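Local coordinates for protein sugar kinase (Agrobacterium tumefaciens, PDB 2RBC) that probably phosphorylates a sugar or related carbohydrate with ATP as phosphate donor, as a putative ribokinase of the pfkB family of carbohydrate kinases, at residues L43-D48 with T308-R313; V161-R166 with A185-D190; E169-V174 with E198-A203; M264-V269 with A302-C307. One frame throughout, in Å; residues are numbered along the deposited sequence.

Contact 1: residues L43-D48 with T308-R313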
loop_
_atom_site.group_PDB
_atom_site.type_symbol
_atom_site.label_atom_id
_atom_site.label_comp_id
_atom_site.label_asym_id
_atom_site.label_seq_id
_atom_site.Cartn_x
_atom_site.Cartn_y
_atom_site.Cartn_z
ATOM N N LEU A 43 0.892 6.167 3.386
ATOM C CA LEU A 43 0.781 7.561 3.008
ATOM C C LEU A 43 1.992 7.908 2.175
ATOM O O LEU A 43 3.109 7.841 2.668
ATOM C CB LEU A 43 0.738 8.481 4.248
ATOM C CG LEU A 43 -0.218 8.129 5.395
ATOM C CD1 LEU A 43 -0.129 9.211 6.454
ATOM C CD2 LEU A 43 -1.647 7.950 4.872
ATOM N N PHE A 44 1.753 8.231 0.901
ATOM C CA PHE A 44 2.776 8.532 -0.069
ATOM C C PHE A 44 2.725 10.030 -0.313
ATOM O O PHE A 44 1.726 10.522 -0.825
ATOM C CB PHE A 44 2.482 7.845 -1.419
ATOM C CG PHE A 44 2.562 6.350 -1.390
ATOM C CD1 PHE A 44 3.758 5.706 -1.639
ATOM C CD2 PHE A 44 1.421 5.585 -1.203
ATOM C CE1 PHE A 44 3.836 4.329 -1.654
ATOM C CE2 PHE A 44 1.494 4.194 -1.255
ATOM C CZ PHE A 44 2.696 3.583 -1.450
ATOM N N ARG A 45 3.793 10.732 0.052
ATOM C CA ARG A 45 3.870 12.200 -0.054
ATOM C C ARG A 45 4.528 12.533 -1.383
ATOM O O ARG A 45 5.648 12.101 -1.666
ATOM C CB ARG A 45 4.651 12.760 1.128
ATOM C CG ARG A 45 4.280 14.154 1.512
ATOM C CD ARG A 45 5.189 14.625 2.571
ATOM N NE ARG A 45 4.849 15.978 3.008
ATOM C CZ ARG A 45 5.462 16.607 3.993
ATOM N NH1 ARG A 45 6.449 16.032 4.637
ATOM N NH2 ARG A 45 5.083 17.834 4.340
ATOM N N VAL A 46 3.787 13.228 -2.230
ATOM C CA VAL A 46 4.221 13.541 -3.572
ATOM C C VAL A 46 4.154 15.065 -3.802
ATOM O O VAL A 46 3.486 15.765 -3.056
ATOM C CB VAL A 46 3.349 12.820 -4.601
ATOM C CG1 VAL A 46 3.463 11.288 -4.424
ATOM C CG2 VAL A 46 1.873 13.291 -4.501
ATOM N N ALA A 47 4.865 15.561 -4.820
ATOM C CA ALA A 47 4.806 16.982 -5.177
ATOM C C ALA A 47 3.466 17.224 -5.853
ATOM O O ALA A 47 2.589 17.915 -5.321
ATOM C CB ALA A 47 5.942 17.348 -6.094
ATOM N N ASP A 48 3.290 16.580 -6.993
ATOM C CA ASP A 48 2.097 16.746 -7.788
ATOM C C ASP A 48 1.236 15.501 -7.758
ATOM O O ASP A 48 1.705 14.386 -8.035
ATOM C CB ASP A 48 2.471 17.040 -9.243
ATOM C CG ASP A 48 3.265 18.326 -9.391
ATOM O OD1 ASP A 48 3.022 19.271 -8.606
ATOM O OD2 ASP A 48 4.129 18.389 -10.290
ATOM N N THR A 308 -0.498 20.519 11.379
ATOM C CA THR A 308 0.764 21.110 10.984
ATOM C C THR A 308 1.874 20.122 10.724
ATOM O O THR A 308 2.969 20.526 10.374
ATOM C CB THR A 308 1.218 22.133 12.050
ATOM O OG1 THR A 308 1.512 21.453 13.273
ATOM C CG2 THR A 308 0.130 23.163 12.258
ATOM N N VAL A 309 1.595 18.828 10.892
ATOM C CA VAL A 309 2.556 17.744 10.705
ATOM C C VAL A 309 2.045 16.743 9.659
ATOM O O VAL A 309 0.926 16.252 9.756
ATOM C CB VAL A 309 2.766 17.003 12.048
ATOM C CG1 VAL A 309 3.710 15.814 11.927
ATOM C CG2 VAL A 309 3.303 17.990 13.091
ATOM N N PHE A 310 2.877 16.437 8.677
ATOM C CA PHE A 310 2.581 15.336 7.761
ATOM C C PHE A 310 2.501 14.010 8.500
ATOM O O PHE A 310 3.404 13.636 9.245
ATOM C CB PHE A 310 3.671 15.186 6.689
ATOM C CG PHE A 310 3.524 13.940 5.874
ATOM C CD1 PHE A 310 2.531 13.851 4.899
ATOM C CD2 PHE A 310 4.316 12.836 6.113
ATOM C CE1 PHE A 310 2.359 12.717 4.185
ATOM C CE2 PHE A 310 4.128 11.686 5.391
ATOM C CZ PHE A 310 3.159 11.645 4.417
ATOM N N GLY A 311 1.425 13.266 8.252
ATOM C CA GLY A 311 1.408 11.850 8.574
ATOM C C GLY A 311 0.181 11.343 9.311
ATOM O O GLY A 311 0.315 10.539 10.207
ATOM N N GLY A 312 -1.016 11.788 8.936
ATOM C CA GLY A 312 -2.203 11.251 9.576
ATOM C C GLY A 312 -2.310 11.609 11.042
ATOM O O GLY A 312 -2.188 12.776 11.404
ATOM N N ARG A 313 -2.481 10.600 11.889
ATOM C CA ARG A 313 -2.532 10.807 13.330
ATOM C C ARG A 313 -1.196 11.142 14.003
ATOM O O ARG A 313 -1.191 11.542 15.182
ATOM C CB ARG A 313 -3.166 9.587 14.019
ATOM C CG ARG A 313 -2.398 8.283 13.913
ATOM C CD ARG A 313 -2.834 7.262 14.955
ATOM N NE ARG A 313 -2.112 6.014 14.818
ATOM C CZ ARG A 313 -0.945 5.731 15.399
ATOM N NH1 ARG A 313 -0.359 6.591 16.225
ATOM N NH2 ARG A 313 -0.351 4.581 15.131
#

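Contact 2: residues V161-R166 with A185-D190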
loop_
_atom_site.group_PDB
_atom_site.type_symbol
_atom_site.label_atom_id
_atom_site.label_comp_id
_atom_site.label_asym_id
_atom_site.label_seq_id
_atom_site.Cartn_x
_atom_site.Cartn_y
_atom_site.Cartn_z
ATOM N N VAL A 161 -17.162 6.388 26.553
ATOM C CA VAL A 161 -16.990 5.601 25.334
ATOM C C VAL A 161 -17.169 6.516 24.136
ATOM O O VAL A 161 -17.909 7.510 24.187
ATOM C CB VAL A 161 -17.956 4.394 25.232
ATOM C CG1 VAL A 161 -17.855 3.525 26.462
ATOM C CG2 VAL A 161 -19.389 4.814 24.972
ATOM N N LEU A 162 -16.410 6.208 23.093
ATOM C CA LEU A 162 -16.483 6.921 21.825
ATOM C C LEU A 162 -16.614 5.905 20.712
ATOM O O LEU A 162 -15.853 4.923 20.667
ATOM C CB LEU A 162 -15.222 7.772 21.627
ATOM C CG LEU A 162 -15.061 8.501 20.292
ATOM C CD1 LEU A 162 -16.209 9.452 19.969
ATOM C CD2 LEU A 162 -13.659 9.138 20.207
ATOM N N VAL A 163 -17.586 6.085 19.813
ATOM C CA VAL A 163 -17.786 5.106 18.743
ATOM C C VAL A 163 -17.822 5.837 17.410
ATOM O O VAL A 163 -18.330 6.946 17.343
ATOM C CB VAL A 163 -19.086 4.234 18.904
ATOM C CG1 VAL A 163 -19.162 3.527 20.356
ATOM C CG2 VAL A 163 -20.357 5.037 18.560
ATOM N N ASP A 164 -17.254 5.201 16.374
ATOM C CA ASP A 164 -17.374 5.668 14.977
ATOM C C ASP A 164 -18.468 4.914 14.208
ATOM O O ASP A 164 -19.165 4.094 14.783
ATOM C CB ASP A 164 -15.992 5.677 14.276
ATOM C CG ASP A 164 -15.468 4.318 13.912
ATOM O OD1 ASP A 164 -16.271 3.371 13.798
ATOM O OD2 ASP A 164 -14.209 4.175 13.734
ATOM N N VAL A 165 -18.639 5.237 12.924
ATOM C CA VAL A 165 -19.721 4.683 12.120
ATOM C C VAL A 165 -19.337 3.357 11.437
ATOM O O VAL A 165 -20.138 2.785 10.734
ATOM C CB VAL A 165 -20.213 5.683 11.037
ATOM C CG1 VAL A 165 -20.875 6.900 11.699
ATOM C CG2 VAL A 165 -19.076 6.070 10.038
ATOM N N ARG A 166 -18.145 2.843 11.703
ATOM C CA ARG A 166 -17.625 1.704 10.949
ATOM C C ARG A 166 -18.171 0.329 11.356
ATOM O O ARG A 166 -18.282 -0.549 10.527
ATOM C CB ARG A 166 -16.094 1.675 10.999
ATOM C CG ARG A 166 -15.469 0.460 10.253
ATOM C CD ARG A 166 -15.803 0.443 8.746
ATOM N NE ARG A 166 -15.059 1.528 8.135
ATOM C CZ ARG A 166 -15.513 2.759 7.868
ATOM N NH1 ARG A 166 -16.791 3.120 8.031
ATOM N NH2 ARG A 166 -14.666 3.651 7.362
ATOM N N ALA A 185 -21.460 8.855 26.298
ATOM C CA ALA A 185 -21.612 7.918 25.221
ATOM C C ALA A 185 -21.561 8.741 23.939
ATOM O O ALA A 185 -22.551 9.353 23.532
ATOM C CB ALA A 185 -22.951 7.147 25.383
ATOM N N ILE A 186 -20.381 8.827 23.341
ATOM C CA ILE A 186 -20.095 9.832 22.310
ATOM C C ILE A 186 -20.072 9.187 20.933
ATOM O O ILE A 186 -19.424 8.159 20.716
ATOM C CB ILE A 186 -18.781 10.597 22.638
ATOM C CG1 ILE A 186 -18.886 11.222 24.059
ATOM C CG2 ILE A 186 -18.528 11.696 21.623
ATOM C CD1 ILE A 186 -17.634 11.363 24.768
ATOM N N LEU A 187 -20.803 9.795 20.000
ATOM C CA LEU A 187 -20.832 9.352 18.630
ATOM C C LEU A 187 -20.031 10.309 17.779
ATOM O O LEU A 187 -20.332 11.481 17.755
ATOM C CB LEU A 187 -22.267 9.271 18.109
ATOM C CG LEU A 187 -22.444 8.910 16.618
ATOM C CD1 LEU A 187 -21.912 7.517 16.246
ATOM C CD2 LEU A 187 -23.911 9.061 16.176
ATOM N N ASP A 188 -19.026 9.771 17.085
ATOM C CA ASP A 188 -18.334 10.427 15.988
ATOM C C ASP A 188 -19.239 10.211 14.790
ATOM O O ASP A 188 -19.324 9.118 14.254
ATOM C CB ASP A 188 -16.963 9.771 15.784
ATOM C CG ASP A 188 -16.277 10.195 14.490
ATOM O OD1 ASP A 188 -16.773 11.120 13.779
ATOM O OD2 ASP A 188 -15.204 9.605 14.209
ATOM N N GLY A 189 -19.985 11.243 14.435
ATOM C CA GLY A 189 -20.984 11.142 13.397
ATOM C C GLY A 189 -20.363 11.620 12.109
ATOM O O GLY A 189 -20.561 12.770 11.681
ATOM N N ASP A 190 -19.577 10.746 11.512
ATOM C CA ASP A 190 -18.981 11.015 10.213
ATOM C C ASP A 190 -19.795 10.362 9.093
ATOM O O ASP A 190 -20.783 9.713 9.323
ATOM C CB ASP A 190 -17.555 10.500 10.184
ATOM C CG ASP A 190 -16.634 11.333 9.324
ATOM O OD1 ASP A 190 -17.082 12.052 8.382
ATOM O OD2 ASP A 190 -15.436 11.315 9.663
HETATM O O HOH W 1 -17.534 7.903 12.452
#

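Contact 3: residues E169-V174 with E198-A203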
loop_
_atom_site.group_PDB
_atom_site.type_symbol
_atom_site.label_atom_id
_atom_site.label_comp_id
_atom_site.label_asym_id
_atom_site.label_seq_id
_atom_site.Cartn_x
_atom_site.Cartn_y
_atom_site.Cartn_z
ATOM N N GLU A 169 -23.333 -2.149 14.506
ATOM C CA GLU A 169 -24.052 -2.988 15.459
ATOM C C GLU A 169 -23.331 -3.073 16.812
ATOM O O GLU A 169 -23.980 -3.123 17.861
ATOM C CB GLU A 169 -24.327 -4.362 14.867
ATOM C CG GLU A 169 -25.196 -4.331 13.605
ATOM C CD GLU A 169 -26.551 -3.643 13.788
ATOM O OE1 GLU A 169 -26.939 -2.888 12.870
ATOM O OE2 GLU A 169 -27.226 -3.840 14.837
ATOM N N LEU A 170 -22.001 -3.070 16.808
ATOM C CA LEU A 170 -21.263 -2.978 18.071
ATOM C C LEU A 170 -21.386 -1.563 18.670
ATOM O O LEU A 170 -21.613 -1.406 19.871
ATOM C CB LEU A 170 -19.799 -3.381 17.894
ATOM C CG LEU A 170 -18.928 -3.354 19.180
ATOM C CD1 LEU A 170 -19.510 -4.183 20.386
ATOM C CD2 LEU A 170 -17.529 -3.803 18.823
ATOM N N ALA A 171 -21.256 -0.552 17.809
ATOM C CA ALA A 171 -21.349 0.858 18.215
ATOM C C ALA A 171 -22.672 1.148 18.938
ATOM O O ALA A 171 -22.680 1.798 19.975
ATOM C CB ALA A 171 -21.203 1.751 17.023
ATOM N N LEU A 172 -23.775 0.628 18.397
ATOM C CA LEU A 172 -25.087 0.794 19.010
ATOM C C LEU A 172 -25.110 0.237 20.415
ATOM O O LEU A 172 -25.609 0.864 21.346
ATOM C CB LEU A 172 -26.157 0.098 18.168
ATOM C CG LEU A 172 -27.603 0.271 18.628
ATOM C CD1 LEU A 172 -27.999 1.750 18.760
ATOM C CD2 LEU A 172 -28.543 -0.452 17.658
ATOM N N ASP A 173 -24.545 -0.940 20.576
ATOM C CA ASP A 173 -24.528 -1.600 21.875
ATOM C C ASP A 173 -23.671 -0.869 22.875
ATOM O O ASP A 173 -24.042 -0.740 24.055
ATOM C CB ASP A 173 -23.940 -2.987 21.755
ATOM C CG ASP A 173 -24.939 -4.019 21.338
ATOM O OD1 ASP A 173 -26.162 -3.708 21.252
ATOM O OD2 ASP A 173 -24.481 -5.170 21.098
ATOM N N VAL A 174 -22.501 -0.421 22.430
ATOM C CA VAL A 174 -21.586 0.286 23.332
ATOM C C VAL A 174 -22.207 1.623 23.823
ATOM O O VAL A 174 -22.134 1.979 25.019
ATOM C CB VAL A 174 -20.202 0.496 22.668
ATOM C CG1 VAL A 174 -19.380 1.482 23.499
ATOM C CG2 VAL A 174 -19.442 -0.897 22.505
ATOM N N GLU A 198 -28.737 7.624 11.481
ATOM C CA GLU A 198 -30.040 7.720 12.152
ATOM C C GLU A 198 -30.223 6.610 13.151
ATOM O O GLU A 198 -30.912 6.789 14.127
ATOM C CB GLU A 198 -31.193 7.713 11.132
ATOM C CG GLU A 198 -31.266 8.997 10.306
ATOM C CD GLU A 198 -32.207 8.911 9.089
ATOM O OE1 GLU A 198 -32.537 7.792 8.597
ATOM O OE2 GLU A 198 -32.622 10.002 8.638
ATOM N N GLY A 199 -29.596 5.460 12.905
ATOM C CA GLY A 199 -29.631 4.357 13.864
ATOM C C GLY A 199 -28.790 4.575 15.115
ATOM O O GLY A 199 -29.159 4.172 16.205
ATOM N N LEU A 200 -27.656 5.233 14.971
ATOM C CA LEU A 200 -26.768 5.417 16.090
ATOM C C LEU A 200 -27.070 6.660 16.934
ATOM O O LEU A 200 -26.861 6.663 18.155
ATOM C CB LEU A 200 -25.312 5.449 15.581
ATOM C CG LEU A 200 -24.746 4.115 15.059
ATOM C CD1 LEU A 200 -23.387 4.338 14.470
ATOM C CD2 LEU A 200 -24.699 3.035 16.168
ATOM N N ALA A 201 -27.464 7.747 16.280
ATOM C CA ALA A 201 -27.697 9.031 16.947
ATOM C C ALA A 201 -28.605 8.950 18.190
ATOM O O ALA A 201 -28.287 9.520 19.244
ATOM C CB ALA A 201 -28.249 10.071 15.886
ATOM N N PRO A 202 -29.734 8.214 18.107
ATOM C CA PRO A 202 -30.609 8.154 19.291
ATOM C C PRO A 202 -30.003 7.487 20.534
ATOM O O PRO A 202 -30.500 7.739 21.633
ATOM C CB PRO A 202 -31.819 7.350 18.791
ATOM C CG PRO A 202 -31.788 7.523 17.296
ATOM C CD PRO A 202 -30.342 7.503 16.969
ATOM N N ALA A 203 -28.932 6.699 20.389
ATOM C CA ALA A 203 -28.284 6.034 21.532
ATOM C C ALA A 203 -27.247 6.849 22.284
ATOM O O ALA A 203 -26.886 6.487 23.398
ATOM C CB ALA A 203 -27.646 4.696 21.104
#

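Contact 4: residues M264-V269 with A302-C307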
loop_
_atom_site.group_PDB
_atom_site.type_symbol
_atom_site.label_atom_id
_atom_site.label_comp_id
_atom_site.label_asym_id
_atom_site.label_seq_id
_atom_site.Cartn_x
_atom_site.Cartn_y
_atom_site.Cartn_z
HETATM N N MSE A 264 -8.061 27.760 16.205
HETATM C CA MSE A 264 -6.750 28.341 16.004
HETATM C C MSE A 264 -6.325 28.164 14.558
HETATM O O MSE A 264 -6.332 27.051 14.024
HETATM C CB MSE A 264 -5.738 27.646 16.909
HETATM C CG MSE A 264 -4.358 28.215 16.783
HETATM SE SE MSE A 264 -3.162 27.460 18.129
HETATM C CE MSE A 264 -2.818 25.651 17.385
ATOM N N GLN A 265 -5.914 29.250 13.928
ATOM C CA GLN A 265 -5.501 29.180 12.556
ATOM C C GLN A 265 -4.044 28.725 12.437
ATOM O O GLN A 265 -3.156 29.245 13.111
ATOM C CB GLN A 265 -5.754 30.493 11.839
ATOM C CG GLN A 265 -7.230 30.941 11.946
ATOM C CD GLN A 265 -8.231 29.951 11.334
ATOM O OE1 GLN A 265 -8.172 29.683 10.141
ATOM N NE2 GLN A 265 -9.141 29.402 12.155
ATOM N N VAL A 266 -3.825 27.701 11.633
ATOM C CA VAL A 266 -2.526 27.122 11.489
ATOM C C VAL A 266 -2.328 26.901 9.993
ATOM O O VAL A 266 -3.271 27.009 9.218
ATOM C CB VAL A 266 -2.418 25.781 12.264
ATOM C CG1 VAL A 266 -2.610 26.016 13.739
ATOM C CG2 VAL A 266 -3.401 24.738 11.707
ATOM N N GLU A 267 -1.121 26.559 9.596
ATOM C CA GLU A 267 -0.932 26.099 8.247
ATOM C C GLU A 267 -1.282 24.634 8.168
ATOM O O GLU A 267 -0.600 23.831 8.770
ATOM C CB GLU A 267 0.479 26.253 7.825
ATOM C CG GLU A 267 0.639 25.649 6.451
ATOM C CD GLU A 267 1.931 25.959 5.879
ATOM O OE1 GLU A 267 2.591 26.866 6.430
ATOM O OE2 GLU A 267 2.300 25.266 4.909
ATOM N N ALA A 268 -2.322 24.306 7.403
ATOM C CA ALA A 268 -2.815 22.937 7.270
ATOM C C ALA A 268 -1.941 22.079 6.364
ATOM O O ALA A 268 -2.340 21.789 5.216
ATOM C CB ALA A 268 -4.214 22.942 6.715
ATOM N N VAL A 269 -0.832 21.582 6.905
ATOM C CA VAL A 269 0.058 20.657 6.183
ATOM C C VAL A 269 -0.613 19.311 5.812
ATOM O O VAL A 269 -0.443 18.791 4.690
ATOM C CB VAL A 269 1.337 20.382 7.024
ATOM C CG1 VAL A 269 2.267 19.402 6.338
ATOM C CG2 VAL A 269 2.056 21.682 7.300
ATOM N N ALA A 302 -5.984 20.928 19.777
ATOM C CA ALA A 302 -5.310 19.659 19.548
ATOM C C ALA A 302 -5.363 19.276 18.073
ATOM O O ALA A 302 -4.340 18.910 17.471
ATOM C CB ALA A 302 -5.915 18.568 20.408
ATOM N N ALA A 303 -6.538 19.407 17.482
ATOM C CA ALA A 303 -6.723 19.105 16.051
ATOM C C ALA A 303 -5.881 20.010 15.182
ATOM O O ALA A 303 -5.207 19.556 14.286
ATOM C CB ALA A 303 -8.209 19.208 15.667
ATOM N N ALA A 304 -5.876 21.303 15.495
ATOM C CA ALA A 304 -5.055 22.307 14.791
ATOM C C ALA A 304 -3.571 21.930 14.813
ATOM O O ALA A 304 -2.898 21.919 13.776
ATOM C CB ALA A 304 -5.306 23.744 15.368
ATOM N N LEU A 305 -3.058 21.581 15.982
ATOM C CA LEU A 305 -1.681 21.175 16.102
ATOM C C LEU A 305 -1.375 20.004 15.189
ATOM O O LEU A 305 -0.369 20.030 14.455
ATOM C CB LEU A 305 -1.326 20.846 17.560
ATOM C CG LEU A 305 -1.026 22.060 18.454
ATOM C CD1 LEU A 305 -1.184 21.659 19.927
ATOM C CD2 LEU A 305 0.351 22.501 18.246
ATOM N N LYS A 306 -2.252 19.009 15.189
ATOM C CA LYS A 306 -2.007 17.810 14.405
ATOM C C LYS A 306 -1.926 18.138 12.914
ATOM O O LYS A 306 -1.208 17.470 12.172
ATOM C CB LYS A 306 -3.105 16.786 14.662
ATOM C CG LYS A 306 -2.915 15.432 13.983
ATOM C CD LYS A 306 -4.066 15.125 13.061
ATOM C CE LYS A 306 -4.034 15.943 11.788
ATOM N NZ LYS A 306 -2.887 15.558 10.879
ATOM N N CYS A 307 -2.645 19.166 12.488
ATOM C CA CYS A 307 -2.699 19.553 11.060
ATOM C C CYS A 307 -1.409 20.115 10.500
ATOM O O CYS A 307 -1.221 20.140 9.283
ATOM C CB CYS A 307 -3.858 20.538 10.784
ATOM S SG CYS A 307 -5.490 19.812 10.873
#

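Contact 1: residues L43-D48 with T308-R313
The backbones of 43-48 and 308-313 stay well apart, Leu43 and Gly311 being nearest with their CA atoms 7.1 Å from each other, so side chains must span the gap. Arg45 does most of this. With its CG anti to the backbone N (chi1 -152°) and the chain extended as far as NE, it lies lengthwise over one face of the Phe310 ring. The evidence for a CH-pi contact is clear: Arg45 CD stands 3.7 Å from the Phe310 ring centroid and only 13° off the ring normal. The guanidinium and ring planes are 4° apart, yet the two groups slide past one another in opposite directions, which brings Phe310 CB rather than the ring centre over the guanidinium, 3.5 Å from Arg45 CZ. Leu43 meets the same ring obliquely, its CB 4.0 Å from Phe310 CZ, while its CD1 reaches the glycine backbone at Gly311 C, 3.6 Å away. Arg45 NH1 makes a salt bridge to Glu60, and Asp270 accepts from the backbone N of both Gly311 and Gly312. The contact joins strand 39-45, between strands 60-66 and 121-127, to the loop linking helices 292-307 and 319-330; Phe310 also reaches Glu60 and Ile127.

Contact 2: residues V161-R166 with A185-D190
Leu162 and Ile186 lie side by side on one face of a parallel strand pair, while Val161, Val163, Ala185 and Leu187 occupy the other. The strand axes approach to 4.8 Å at an angle of 22°, and three backbone bonds fix the register: Ile186 N to Val161 O, Val163 N to Ile186 O and Asp188 N to Val163 O, each 2.9 Å long.

On the first face, Leu162 carries its CG anti to the backbone N (chi1 175°), which swings CD1 over the neighbouring strand. This methyl fits against Ile186 CG2 at 3.6 Å and also lies close to the Ile186 carbonyl, so it fills the hollow beside the branched isoleucine. The opposite face has the converse fit: Leu187 CD1 leans back across the pair to meet Val163 CG2 at 3.7 Å. At the Val161 end, CG2 rests against the slight relief of Ala185, 3.8 Å from Ala185 CA.

Beyond the bonded pairs the strands diverge. Val165 CG1 enters the widening gap and meets two carbonyls, Asp188 O and Asp190 O, each at 3.7 Å. A water bridges Val165 N and Asp188 O, replacing a direct backbone bond. Asp164 OD1 accepts from Arg166 N in an Asx turn, and its OD2 accepts from Ala37 N.

This is the strand pair of a right-handed beta-alpha-beta crossover in the ribokinase-like alpha/beta fold. Its connecting helix 168-180 covers the valine-bearing face, whereas helices 274-287 and 68-78 pack against Leu162 on the other.

Contact 3: residues E169-V174 with E198-A203
Leu172 and Leu200 bring together two helices on one side of the central sheet in the alpha/beta fold of the pfkB family. Helix 168-180 connects strands 160-163 and 185-189, while helix 194-200 and the 3-10 turn at 201-203 lead from strand 185-189 to strand 206-210. The two elements come nearest at these leucines, whose CA atoms lie 5.7 Å apart.

Apolar contacts between side chains carry most of the joint. CD2 is the branch of Leu200 that touches: it meets both Ala171 CB and Leu172 CB, 3.8 Å from each. Leu172 replies with its own CD1, carried toward Gly199 and Ala203 because its CG stands anti to the backbone N (chi1 -176°); this methyl meets Ala203 CB at 3.8 Å. Each leucine therefore leans on the opposite segment with one methyl branch, and the small alanines provide the shallow surfaces that receive them. Ala171 and Val174 pack inward on strand 160-163.

Hydrogen bonds form a second group. Val174 N donates to Leu170 O within the helix, and Ala203 N donates to Leu200 O in the 3-10 segment that carries the Ala203 methyl. Farther along, Arg179 NH1 donates to Pro202 O and adds a polar link between the same two elements.

The last group consists of methyl contacts with backbone atoms. Leu172 CD1 also approaches the carbonyl of Gly199, its distance to Gly199 O being 3.7 Å, so the same methyl touches both the helix and the turn that follows it. The closest approach across the segments is from Leu200 CD2 to Leu172 N, at 3.4 Å.

Contact 4: residues M264-V269 with A302-C307
The loop between strand 258-261 and helix 274-287 runs past residues 302-307 of helix 292-307, and Met264, present as selenomethionine, meets the helix at Ala304 and Leu305. Its chain is extended through chi1 and chi2, then bends at chi3 (76°), which turns CE back toward the helix. CE lies 3.7 Å from Ala304 CB and 4.2 Å from Leu305 CG, touching both residues with a single methyl, while Met264 O approaches Ala304 CB from the backbone side at 3.7 Å.

Val266 continues the line of contact with two branches directed at different features. Its CG1 packs on Ala304 CB at 3.9 Å; CG2 comes 3.5 Å from Ala304 O and also reaches the side chain of Cys307. Ala304 thus faces the loop with both its methyl and its carbonyl.

In the ribokinase-like fold, this loop leads toward helix 274-287, which is packed beside helix 292-307: Ala302 of the latter touches Ile277 and Thr281, and Cys307 touches Ala274. The path of the loop changes at Ala268, the centre of an inverse gamma turn with a weak bond from Val269 N to Glu267 O. That turn brings Val269 beside Cys307, with Val269 N 2.8 Å from Cys307 O and Val269 CB 3.4 Å from the same oxygen. Trp329 of helix 319-330 also packs against Met264.

In the fold
The centre of contact 2 lies about 7 Å from the centre of the chain, the nearest of the four, and it alone has backbone hydrogen bonds clearly joining its segments. Contact 3, mostly buried but exposed at Gly199, shares helix 168-180 with that crossover and touches contact 2 through Val163 CG2 and Ala171 CB, but replaces strand pairing with methyl packing. Contacts 1 and 4 lie on the same side of the chain's centre, opposite contact 3, and are consecutive at residues 307 and 308; Lys306 NZ and Gly312 O link them by a probable hydrogen bond. Contact 1 is mostly buried, an arginine over an aromatic face, whereas contact 4 is partly exposed and largely aliphatic.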